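Side-chain contacts in Epf (Streptococcus pyogenes, PDB 4ES8), which acts as a cell-surface adhesin, binding to cells through an N-terminal region that contains a carbohydrate-binding module and a fibronectin-like domain: residues G41-K46 with D143-S148; H55-K60 with G66-N71; S177-K182 with S238-T243. All blocks are in the same frame, centred on the assembly; numbering follows the deposited sequence. Where two conformers were deposited one is given.

Both segments of interaction 2 fall between the two segments of interaction 1, and interaction 3 comes later in the chain. Interactions 1 and 2 have centres about 16 Å apart and meet directly: Phe44 of strand 41-46 packs on His70, and the backbones of Arg42 and His55 are joined. One acetate, probably from the crystallisation liquor, touches both. Interaction 3 lies apart, its centre about 26 Å from that of interaction 1 and 39 Å from that of interaction 2, yet strands 68-69 and 172-180 belong to the same seven-stranded antiparallel sheet. The first two contacts thus knit the sheet-rich N-terminal part, probably the carbohydrate-binding module, while the third ties it to the C-terminal part, probably the fibronectin-like domain, which holds a four-stranded sheet.

Interaction 1: residues G41-K46 with D143-S148; sequences GRFFSK and DSFKIS. With ACT (acetate ion), chain D.
Phe43 leans toward 143-148 and meets Asp143 and Phe145 with different parts of its ring, as aromatic packing in the interior against an antiparallel sheet of the N-terminal module. CB points to 143-148, and chi1 of -56°, which sets CG opposite the carbonyl carbon, turns the ring so that its face meets Phe145. CB already lies 3.9 Å from Phe145 CE1, and Phe43 CG is 3.6 Å from the same atom. This is a T-shaped stack: the edge of Phe145, led by CD1 and CE1, points into the face of Phe43, with the planes at 86° and the centroids 5.0 Å apart. Farther out, Phe43 CE2 approaches Asp143 O at 3.6 Å, and CZ lies 3.6 Å from Asp143 OD2, which accepts from Asn138 N. Phenylalanine suits this place because its face receives C-H groups while its slightly positive rim can lie beside oxygens. Arg42, pointing away from 143-148, holds both acetate oxygens end-on (NH1 to OXT 2.8 Å, NH2 to O 2.9 Å). Strand 41-46 runs between antiparallel neighbours 97-105 and 51-54, with 144-146 pairing in turn with 51-54. Phe145 also stacks on Tyr52 and touches Val189 of strand 186-194.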
loop_
_atom_site.group_PDB
_atom_site.type_symbol
_atom_site.label_atom_id
_atom_site.label_comp_id
_atom_site.label_asym_id
_atom_site.label_seq_id
_atom_site.Cartn_x
_atom_site.Cartn_y
_atom_site.Cartn_z
ATOM N N GLY A 41 -12.265 -2.364 -10.791
ATOM C CA GLY A 41 -12.218 -3.477 -11.735
ATOM C C GLY A 41 -13.205 -4.561 -11.349
ATOM O O GLY A 41 -13.561 -4.727 -10.170
ATOM N N ARG A 42 -13.619 -5.336 -12.342
ATOM C CA ARG A 42 -14.624 -6.375 -12.183
ATOM C C ARG A 42 -14.217 -7.498 -13.134
ATOM O O ARG A 42 -13.958 -7.250 -14.313
ATOM C CB ARG A 42 -16.032 -5.810 -12.492
ATOM C CG ARG A 42 -16.032 -4.875 -13.713
ATOM C CD ARG A 42 -17.416 -4.291 -13.941
ATOM N NE ARG A 42 -17.314 -3.045 -14.695
ATOM C CZ ARG A 42 -17.673 -2.908 -15.968
ATOM N NH1 ARG A 42 -18.096 -3.965 -16.668
ATOM N NH2 ARG A 42 -17.553 -1.731 -16.574
ATOM N N PHE A 43 -14.058 -8.708 -12.593
ATOM C CA PHE A 43 -13.503 -9.817 -13.376
ATOM C C PHE A 43 -14.177 -11.121 -13.044
ATOM O O PHE A 43 -14.833 -11.223 -12.003
ATOM C CB PHE A 43 -12.010 -9.975 -13.003
ATOM C CG PHE A 43 -11.152 -8.744 -13.188
ATOM C CD1 PHE A 43 -11.048 -7.788 -12.176
ATOM C CD2 PHE A 43 -10.475 -8.523 -14.383
ATOM C CE1 PHE A 43 -10.256 -6.642 -12.345
ATOM C CE2 PHE A 43 -9.694 -7.365 -14.561
ATOM C CZ PHE A 43 -9.589 -6.432 -13.541
ATOM N N PHE A 44 -13.940 -12.162 -13.873
ATOM C CA PHE A 44 -14.475 -13.467 -13.545
ATOM C C PHE A 44 -13.554 -14.536 -14.058
ATOM O O PHE A 44 -12.678 -14.279 -14.897
ATOM C CB PHE A 44 -15.904 -13.668 -14.107
ATOM C CG PHE A 44 -15.907 -13.786 -15.615
ATOM C CD1 PHE A 44 -15.865 -12.647 -16.417
ATOM C CD2 PHE A 44 -15.999 -15.025 -16.229
ATOM C CE1 PHE A 44 -15.868 -12.754 -17.823
ATOM C CE2 PHE A 44 -16.000 -15.139 -17.638
ATOM C CZ PHE A 44 -15.940 -14.000 -18.418
ATOM N N SER A 45 -13.773 -15.750 -13.561
ATOM C CA SER A 45 -13.019 -16.919 -13.985
ATOM C C SER A 45 -13.911 -18.140 -14.032
ATOM O O SER A 45 -14.306 -18.659 -12.982
ATOM C CB SER A 45 -11.848 -17.177 -13.044
ATOM O OG SER A 45 -11.120 -18.324 -13.473
ATOM N N LYS A 46 -14.275 -18.590 -15.238
ATOM C CA LYS A 46 -15.075 -19.815 -15.336
ATOM C C LYS A 46 -14.197 -20.990 -14.929
ATOM O O LYS A 46 -13.019 -21.078 -15.330
ATOM C CB LYS A 46 -15.605 -19.993 -16.760
ATOM C CG LYS A 46 -16.718 -18.999 -17.077
ATOM C CD LYS A 46 -17.334 -19.201 -18.457
ATOM C CE LYS A 46 -18.285 -20.380 -18.465
ATOM N NZ LYS A 46 -19.421 -20.167 -17.499
ATOM N N ASP A 143 -8.763 -5.604 -19.386
ATOM C CA ASP A 143 -7.822 -5.867 -18.311
ATOM C C ASP A 143 -7.989 -7.313 -17.851
ATOM O O ASP A 143 -9.057 -7.914 -18.026
ATOM C CB ASP A 143 -8.042 -4.898 -17.132
ATOM C CG ASP A 143 -6.880 -4.803 -16.153
ATOM O OD1 ASP A 143 -5.735 -5.245 -16.508
ATOM O OD2 ASP A 143 -7.094 -4.298 -15.024
ATOM N N SER A 144 -6.919 -7.875 -17.317
ATOM C CA SER A 144 -6.912 -9.264 -16.875
ATOM C C SER A 144 -5.881 -9.426 -15.793
ATOM O O SER A 144 -5.048 -8.524 -15.597
ATOM C CB SER A 144 -6.590 -10.182 -18.050
ATOM O OG SER A 144 -5.272 -9.907 -18.501
ATOM N N PHE A 145 -5.945 -10.540 -15.067
ATOM C CA PHE A 145 -4.946 -10.804 -14.044
ATOM C C PHE A 145 -4.974 -12.261 -13.652
ATOM O O PHE A 145 -5.942 -12.976 -13.963
ATOM C CB PHE A 145 -5.145 -9.938 -12.759
ATOM C CG PHE A 145 -6.261 -10.367 -11.835
ATOM C CD1 PHE A 145 -7.574 -9.930 -12.044
ATOM C CD2 PHE A 145 -5.999 -11.159 -10.719
ATOM C CE1 PHE A 145 -8.608 -10.338 -11.194
ATOM C CE2 PHE A 145 -7.038 -11.568 -9.865
ATOM C CZ PHE A 145 -8.341 -11.147 -10.106
ATOM N N LYS A 146 -3.900 -12.671 -12.949
ATOM C CA LYS A 146 -3.762 -14.011 -12.375
ATOM C C LYS A 146 -3.580 -13.866 -10.883
ATOM O O LYS A 146 -2.852 -12.975 -10.459
ATOM C CB LYS A 146 -2.572 -14.780 -12.969
ATOM C CG LYS A 146 -2.725 -15.201 -14.432
ATOM C CD LYS A 146 -1.859 -16.432 -14.735
ATOM C CE LYS A 146 -0.375 -16.159 -14.813
ATOM N NZ LYS A 146 0.423 -17.396 -14.598
ATOM N N ILE A 147 -4.240 -14.710 -10.075
ATOM C CA ILE A 147 -4.075 -14.590 -8.619
ATOM C C ILE A 147 -2.582 -14.679 -8.278
ATOM O O ILE A 147 -2.082 -13.901 -7.457
ATOM C CB ILE A 147 -4.863 -15.699 -7.902
ATOM C CG1 ILE A 147 -6.370 -15.550 -8.141
ATOM C CG2 ILE A 147 -4.540 -15.713 -6.392
ATOM C CD1 ILE A 147 -7.215 -16.727 -7.536
ATOM N N SER A 148 -1.894 -15.626 -8.934
ATOM C CA SER A 148 -0.473 -15.921 -8.698
ATOM C C SER A 148 0.461 -14.746 -9.072
ATOM O O SER A 148 1.647 -14.813 -8.736
ATOM C CB SER A 148 -0.069 -17.181 -9.461
ATOM O OG SER A 148 -0.190 -16.977 -10.854
HETATM C C ACT D . -18.527 -2.634 -19.929
HETATM O O ACT D . -17.870 -1.692 -19.437
HETATM O OXT ACT D . -18.756 -3.737 -19.403
HETATM C CH3 ACT D . -19.179 -2.469 -21.312
#

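Interaction 2: residues H55-K60 with G66-N71; sequences HLIPAK and GWREHN. With ACT (acetate ion), chain D.
His55 and His70 lie face to face, their ring centroids 4.0 Å apart and their planes only 18° from parallel. His55 NE2 sits over the other ring, 3.5 Å from His70 CG, while His55 CE1 reaches the backbone at His70 CA. Both side chains have CG anti to the backbone N (chi1 -179° in His55, -167° in His70), which carries the two rings out from their chains to overlap. Beside the stack, Asn71 N donates a nearly straight hydrogen bond of 2.8 Å to Leu56 O, arriving from above the carbonyl plane. The edge of the His70 ring borders that same oxygen, with CD2 3.3 Å from Leu56 O. Beyond it, Pro58 CG packs 3.7 Å from Glu69 CG; proline, with no N-H to offer a strand partner, suits this loop. Ile57 suits its buried place by laying hydrocarbon on the base of Arg68, CD1 to CB 4.0 Å.

The 55-60 loop leaves strand 51-54 of one sheet for 68-69, an outermost strand of the other, so the contact closes a connection between them. Around it, Ser76 OG bonds His55 NE2 and Asp75 OD1 bonds His70 ND1, fixing the rotation of both rings. A water accepts the N-H of Leu56 and is hydrogen-bonded to His70 NE2, 2.7 Å away; an acetate takes the N-H of Ile57. Asp75 would tend to stabilise positive charge on His70, whereas His55, stacked against it, may be more comfortable neutral.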
loop_
_atom_site.group_PDB
_atom_site.type_symbol
_atom_site.label_atom_id
_atom_site.label_comp_id
_atom_site.label_asym_id
_atom_site.label_seq_id
_atom_site.Cartn_x
_atom_site.Cartn_y
_atom_site.Cartn_z
ATOM N N HIS A 55 -15.214 -8.581 -16.512
ATOM C CA HIS A 55 -16.621 -8.943 -16.378
ATOM C C HIS A 55 -17.482 -7.861 -17.007
ATOM O O HIS A 55 -17.879 -6.881 -16.360
ATOM C CB HIS A 55 -16.940 -9.108 -14.879
ATOM C CG HIS A 55 -18.343 -9.500 -14.501
ATOM N ND1 HIS A 55 -19.434 -8.652 -14.708
ATOM C CD2 HIS A 55 -18.778 -10.608 -13.850
ATOM C CE1 HIS A 55 -20.486 -9.287 -14.201
ATOM N NE2 HIS A 55 -20.147 -10.458 -13.664
ATOM N N LEU A 56 -17.780 -8.040 -18.304
ATOM C CA LEU A 56 -18.581 -7.052 -19.029
ATOM C C LEU A 56 -20.007 -6.969 -18.506
ATOM O O LEU A 56 -20.551 -7.961 -18.013
ATOM C CB LEU A 56 -18.607 -7.361 -20.528
ATOM C CG LEU A 56 -17.256 -7.479 -21.213
ATOM C CD1 LEU A 56 -17.390 -8.231 -22.522
ATOM C CD2 LEU A 56 -16.607 -6.108 -21.428
ATOM N N ILE A 57 -20.587 -5.769 -18.570
ATOM C CA ILE A 57 -21.975 -5.541 -18.190
ATOM C C ILE A 57 -22.594 -4.781 -19.390
ATOM O O ILE A 57 -21.823 -4.302 -20.237
ATOM C CB ILE A 57 -22.144 -4.830 -16.832
ATOM C CG1 ILE A 57 -21.550 -3.403 -16.887
ATOM C CG2 ILE A 57 -21.508 -5.700 -15.712
ATOM C CD1 ILE A 57 -21.592 -2.593 -15.585
ATOM N N PRO A 58 -23.932 -4.664 -19.497
ATOM C CA PRO A 58 -24.503 -3.987 -20.681
ATOM C C PRO A 58 -23.983 -2.558 -20.778
ATOM O O PRO A 58 -24.009 -1.812 -19.800
ATOM C CB PRO A 58 -26.016 -4.070 -20.431
ATOM C CG PRO A 58 -26.176 -5.309 -19.593
ATOM C CD PRO A 58 -25.007 -5.203 -18.634
ATOM N N ALA A 59 -23.434 -2.185 -21.961
ATOM C CA ALA A 59 -22.788 -0.881 -22.105
ATOM C C ALA A 59 -23.687 0.295 -21.721
ATOM O O ALA A 59 -23.183 1.248 -21.138
ATOM C CB ALA A 59 -22.258 -0.705 -23.524
ATOM N N LYS A 60 -25.001 0.215 -22.005
ATOM C CA LYS A 60 -25.926 1.317 -21.695
ATOM C C LYS A 60 -26.186 1.495 -20.192
ATOM O O LYS A 60 -26.688 2.550 -19.776
ATOM C CB LYS A 60 -27.257 1.077 -22.394
ATOM C CG LYS A 60 -27.193 1.362 -23.891
ATOM C CD LYS A 60 -28.495 1.011 -24.597
ATOM C CE LYS A 60 -28.383 1.182 -26.099
ATOM N NZ LYS A 60 -28.158 2.604 -26.479
ATOM N N GLY A 66 -27.475 -0.056 -8.697
ATOM C CA GLY A 66 -28.095 -1.363 -8.500
ATOM C C GLY A 66 -27.335 -2.525 -9.116
ATOM O O GLY A 66 -26.213 -2.360 -9.604
ATOM N N TRP A 67 -27.947 -3.702 -9.087
ATOM C CA TRP A 67 -27.349 -4.927 -9.607
ATOM C C TRP A 67 -27.235 -4.887 -11.124
ATOM O O TRP A 67 -28.225 -4.624 -11.810
ATOM C CB TRP A 67 -28.157 -6.158 -9.210
ATOM C CG TRP A 67 -28.105 -6.457 -7.747
ATOM C CD1 TRP A 67 -29.078 -6.210 -6.816
ATOM C CD2 TRP A 67 -27.010 -7.052 -7.040
ATOM N NE1 TRP A 67 -28.664 -6.650 -5.576
ATOM C CE2 TRP A 67 -27.393 -7.155 -5.683
ATOM C CE3 TRP A 67 -25.743 -7.531 -7.429
ATOM C CZ2 TRP A 67 -26.543 -7.686 -4.705
ATOM C CZ3 TRP A 67 -24.895 -8.028 -6.457
ATOM C CH2 TRP A 67 -25.305 -8.132 -5.117
ATOM N N ARG A 68 -26.036 -5.165 -11.622
ATOM C CA ARG A 68 -25.722 -5.156 -13.061
ATOM C C ARG A 68 -25.383 -6.564 -13.540
ATOM O O ARG A 68 -24.453 -7.195 -13.008
ATOM C CB ARG A 68 -24.530 -4.207 -13.356
ATOM C CG ARG A 68 -24.685 -2.769 -12.840
ATOM C CD ARG A 68 -25.346 -1.809 -13.846
ATOM N NE ARG A 68 -26.711 -2.210 -14.211
ATOM C CZ ARG A 68 -27.807 -1.842 -13.554
ATOM N NH1 ARG A 68 -27.715 -1.090 -12.462
ATOM N NH2 ARG A 68 -29.004 -2.228 -13.982
ATOM N N GLU A 69 -26.095 -7.044 -14.551
ATOM C CA GLU A 69 -25.880 -8.402 -15.061
ATOM C C GLU A 69 -24.555 -8.567 -15.807
ATOM O O GLU A 69 -24.108 -7.648 -16.521
ATOM C CB GLU A 69 -27.020 -8.845 -16.010
ATOM C CG GLU A 69 -27.108 -8.089 -17.336
ATOM C CD GLU A 69 -28.501 -7.982 -17.933
ATOM O OE1 GLU A 69 -29.449 -7.597 -17.211
ATOM O OE2 GLU A 69 -28.645 -8.304 -19.129
ATOM N N HIS A 70 -23.969 -9.768 -15.686
ATOM C CA HIS A 70 -22.843 -10.165 -16.547
ATOM C C HIS A 70 -23.413 -10.165 -17.978
ATOM O O HIS A 70 -24.428 -10.842 -18.229
ATOM C CB HIS A 70 -22.345 -11.570 -16.150
ATOM C CG HIS A 70 -21.020 -11.941 -16.740
ATOM N ND1 HIS A 70 -20.487 -13.208 -16.567
ATOM C CD2 HIS A 70 -20.176 -11.210 -17.515
ATOM C CE1 HIS A 70 -19.321 -13.195 -17.202
ATOM N NE2 HIS A 70 -19.081 -12.011 -17.758
ATOM N N ASN A 71 -22.841 -9.343 -18.882
ATOM C CA ASN A 71 -23.406 -9.155 -20.218
ATOM C C ASN A 71 -23.736 -10.484 -20.892
ATOM O O ASN A 71 -22.892 -11.370 -20.933
ATOM C CB ASN A 71 -22.464 -8.349 -21.077
ATOM C CG ASN A 71 -23.175 -7.814 -22.284
ATOM O OD1 ASN A 71 -24.184 -7.118 -22.164
ATOM N ND2 ASN A 71 -22.713 -8.215 -23.459
HETATM C C ACT D . -18.527 -2.634 -19.929
HETATM O O ACT D . -17.870 -1.692 -19.437
HETATM O OXT ACT D . -18.756 -3.737 -19.403
HETATM C CH3 ACT D . -19.179 -2.469 -21.312
HETATM O O HOH W 1 -17.803 -10.666 -19.742
#

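Interaction 3: residues S177-K182 with S238-T243; sequences SFRTLK and SDDGRT
A type I beta turn, Ser238 to Gly241, at the near end of what is probably the fibronectin-like domain receives Arg179 from strand 172-180. The turn is closed by Gly241 N bonding to Ser238 O, and the positive phi of Gly241, where a side chain would press on the preceding carbonyl, suits glycine. Arg179 spans the gap with CG anti to its backbone N (chi1 177°) and a bend at chi3, reaching the turn end-on with NH1 and NH2. Both nitrogens grip a single atom: NH1 lies 3.0 Å and NH2 3.2 Å from Asp240 O, the carbonyl oxygen lying close to the guanidinium plane. They come from the same face of the carbonyl plane, NH2 from well above it. NH2 also forms a salt bridge with Asp240 OD1 at 3.3 Å, its hydrogen bond weak, the carboxylate being turned 66° from the guanidinium. Over one guanidinium face lies Arg242 CG, 4.0 Å from Arg179 NH2. Arginine suits the place because its long chain spans the gap and its two terminal nitrogens can serve a backbone oxygen and a carboxylate.

Two outside partners steady the pair: Asp113 takes Arg179 NE in a salt bridge, behind the tip, and Asn216 ND2 donates to Asp240 OD2. Strand 172-180 is flanked by antiparallel strands 113-123 and 154-159, and the turn lies between strands 231-237 and 248-253, consistent with a contact between the two domains.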
loop_
_atom_site.group_PDB
_atom_site.type_symbol
_atom_site.label_atom_id
_atom_site.label_comp_id
_atom_site.label_asym_id
_atom_site.label_seq_id
_atom_site.Cartn_x
_atom_site.Cartn_y
_atom_site.Cartn_z
ATOM N N SER A 177 -1.853 -6.493 5.844
ATOM C CA SER A 177 -0.657 -5.665 5.738
ATOM C C SER A 177 0.248 -6.263 4.665
ATOM O O SER A 177 0.181 -7.467 4.408
ATOM C CB SER A 177 0.064 -5.558 7.078
ATOM O OG SER A 177 0.453 -6.820 7.591
ATOM N N PHE A 178 1.051 -5.416 4.011
ATOM C CA PHE A 178 1.956 -5.887 2.975
ATOM C C PHE A 178 3.009 -4.840 2.727
ATOM O O PHE A 178 2.840 -3.676 3.103
ATOM C CB PHE A 178 1.225 -6.227 1.658
ATOM C CG PHE A 178 0.632 -5.033 0.955
ATOM C CD1 PHE A 178 -0.571 -4.475 1.386
ATOM C CD2 PHE A 178 1.283 -4.448 -0.126
ATOM C CE1 PHE A 178 -1.108 -3.351 0.745
ATOM C CE2 PHE A 178 0.736 -3.331 -0.772
ATOM C CZ PHE A 178 -0.457 -2.796 -0.334
ATOM N N ARG A 179 4.064 -5.252 2.041
ATOM C CA ARG A 179 5.131 -4.346 1.600
ATOM C C ARG A 179 5.126 -4.289 0.080
ATOM O O ARG A 179 5.036 -5.337 -0.577
ATOM C CB ARG A 179 6.504 -4.854 2.107
ATOM C CG ARG A 179 7.682 -4.013 1.644
ATOM C CD ARG A 179 8.964 -4.393 2.393
ATOM N NE ARG A 179 8.921 -3.815 3.740
ATOM C CZ ARG A 179 9.873 -3.949 4.661
ATOM N NH1 ARG A 179 10.961 -4.668 4.405
ATOM N NH2 ARG A 179 9.745 -3.358 5.841
ATOM N N THR A 180 5.241 -3.081 -0.510
ATOM C CA THR A 180 5.271 -3.011 -1.975
ATOM C C THR A 180 6.635 -3.395 -2.583
ATOM O O THR A 180 7.704 -3.104 -2.008
ATOM C CB THR A 180 4.969 -1.601 -2.418
ATOM O OG1 THR A 180 5.889 -0.704 -1.750
ATOM C CG2 THR A 180 3.517 -1.215 -2.150
ATOM N N LEU A 181 6.582 -3.995 -3.779
ATOM C CA LEU A 181 7.783 -4.339 -4.559
ATOM C C LEU A 181 8.006 -3.322 -5.681
ATOM O O LEU A 181 9.079 -3.312 -6.310
ATOM C CB LEU A 181 7.664 -5.771 -5.142
ATOM C CG LEU A 181 7.623 -6.875 -4.081
ATOM C CD1 LEU A 181 7.382 -8.233 -4.698
ATOM C CD2 LEU A 181 8.891 -6.885 -3.175
ATOM N N LYS A 182 6.977 -2.513 -5.986
ATOM C CA LYS A 182 7.012 -1.508 -7.047
ATOM C C LYS A 182 6.457 -0.180 -6.565
ATOM O O LYS A 182 5.771 -0.145 -5.549
ATOM C CB LYS A 182 6.125 -1.963 -8.240
ATOM C CG LYS A 182 6.487 -3.300 -8.886
ATOM C CD LYS A 182 5.556 -3.610 -10.053
ATOM C CE LYS A 182 6.010 -4.825 -10.830
ATOM N NZ LYS A 182 5.356 -4.898 -12.162
ATOM N N SER A 238 17.715 0.214 8.512
ATOM C CA SER A 238 16.349 -0.121 8.861
ATOM C C SER A 238 16.296 -1.493 9.487
ATOM O O SER A 238 16.638 -2.483 8.814
ATOM C CB SER A 238 15.445 -0.074 7.634
ATOM O OG SER A 238 14.160 -0.578 7.951
ATOM N N ASP A 239 15.846 -1.570 10.743
ATOM C CA ASP A 239 15.720 -2.842 11.451
ATOM C C ASP A 239 14.775 -3.804 10.733
ATOM O O ASP A 239 14.958 -5.018 10.794
ATOM C CB ASP A 239 15.210 -2.606 12.870
ATOM C CG ASP A 239 16.260 -2.056 13.829
ATOM O OD1 ASP A 239 17.434 -1.968 13.435
ATOM O OD2 ASP A 239 15.893 -1.708 14.969
ATOM N N ASP A 240 13.733 -3.264 10.028
ATOM C CA ASP A 240 12.774 -4.190 9.392
ATOM C C ASP A 240 13.045 -4.440 7.871
ATOM O O ASP A 240 12.167 -4.931 7.147
ATOM C CB ASP A 240 11.328 -3.751 9.638
ATOM C CG ASP A 240 10.940 -2.426 9.038
ATOM O OD1 ASP A 240 11.646 -1.961 8.116
ATOM O OD2 ASP A 240 9.905 -1.876 9.457
ATOM N N GLY A 241 14.267 -4.177 7.430
ATOM C CA GLY A 241 14.675 -4.548 6.083
ATOM C C GLY A 241 14.369 -3.593 4.954
ATOM O O GLY A 241 14.640 -3.938 3.802
ATOM N N ARG A 242 13.826 -2.391 5.260
ATOM C CA ARG A 242 13.605 -1.348 4.244
ATOM C C ARG A 242 14.918 -0.984 3.588
ATOM O O ARG A 242 15.914 -0.805 4.314
ATOM C CB ARG A 242 13.084 -0.044 4.889
ATOM C CG ARG A 242 11.633 0.105 5.241
ATOM C CD ARG A 242 11.453 1.548 5.727
ATOM N NE ARG A 242 11.465 2.549 4.648
ATOM C CZ ARG A 242 11.431 3.869 4.847
ATOM N NH1 ARG A 242 11.381 4.360 6.075
ATOM N NH2 ARG A 242 11.417 4.703 3.815
ATOM N N THR A 243 14.943 -0.779 2.279
ATOM C CA THR A 243 16.145 -0.321 1.581
ATOM C C THR A 243 15.829 0.973 0.823
ATOM O O THR A 243 16.768 1.709 0.488
ATOM C CB THR A 243 16.745 -1.399 0.678
ATOM O OG1 THR A 243 15.825 -1.720 -0.364
ATOM C CG2 THR A 243 17.187 -2.651 1.458
#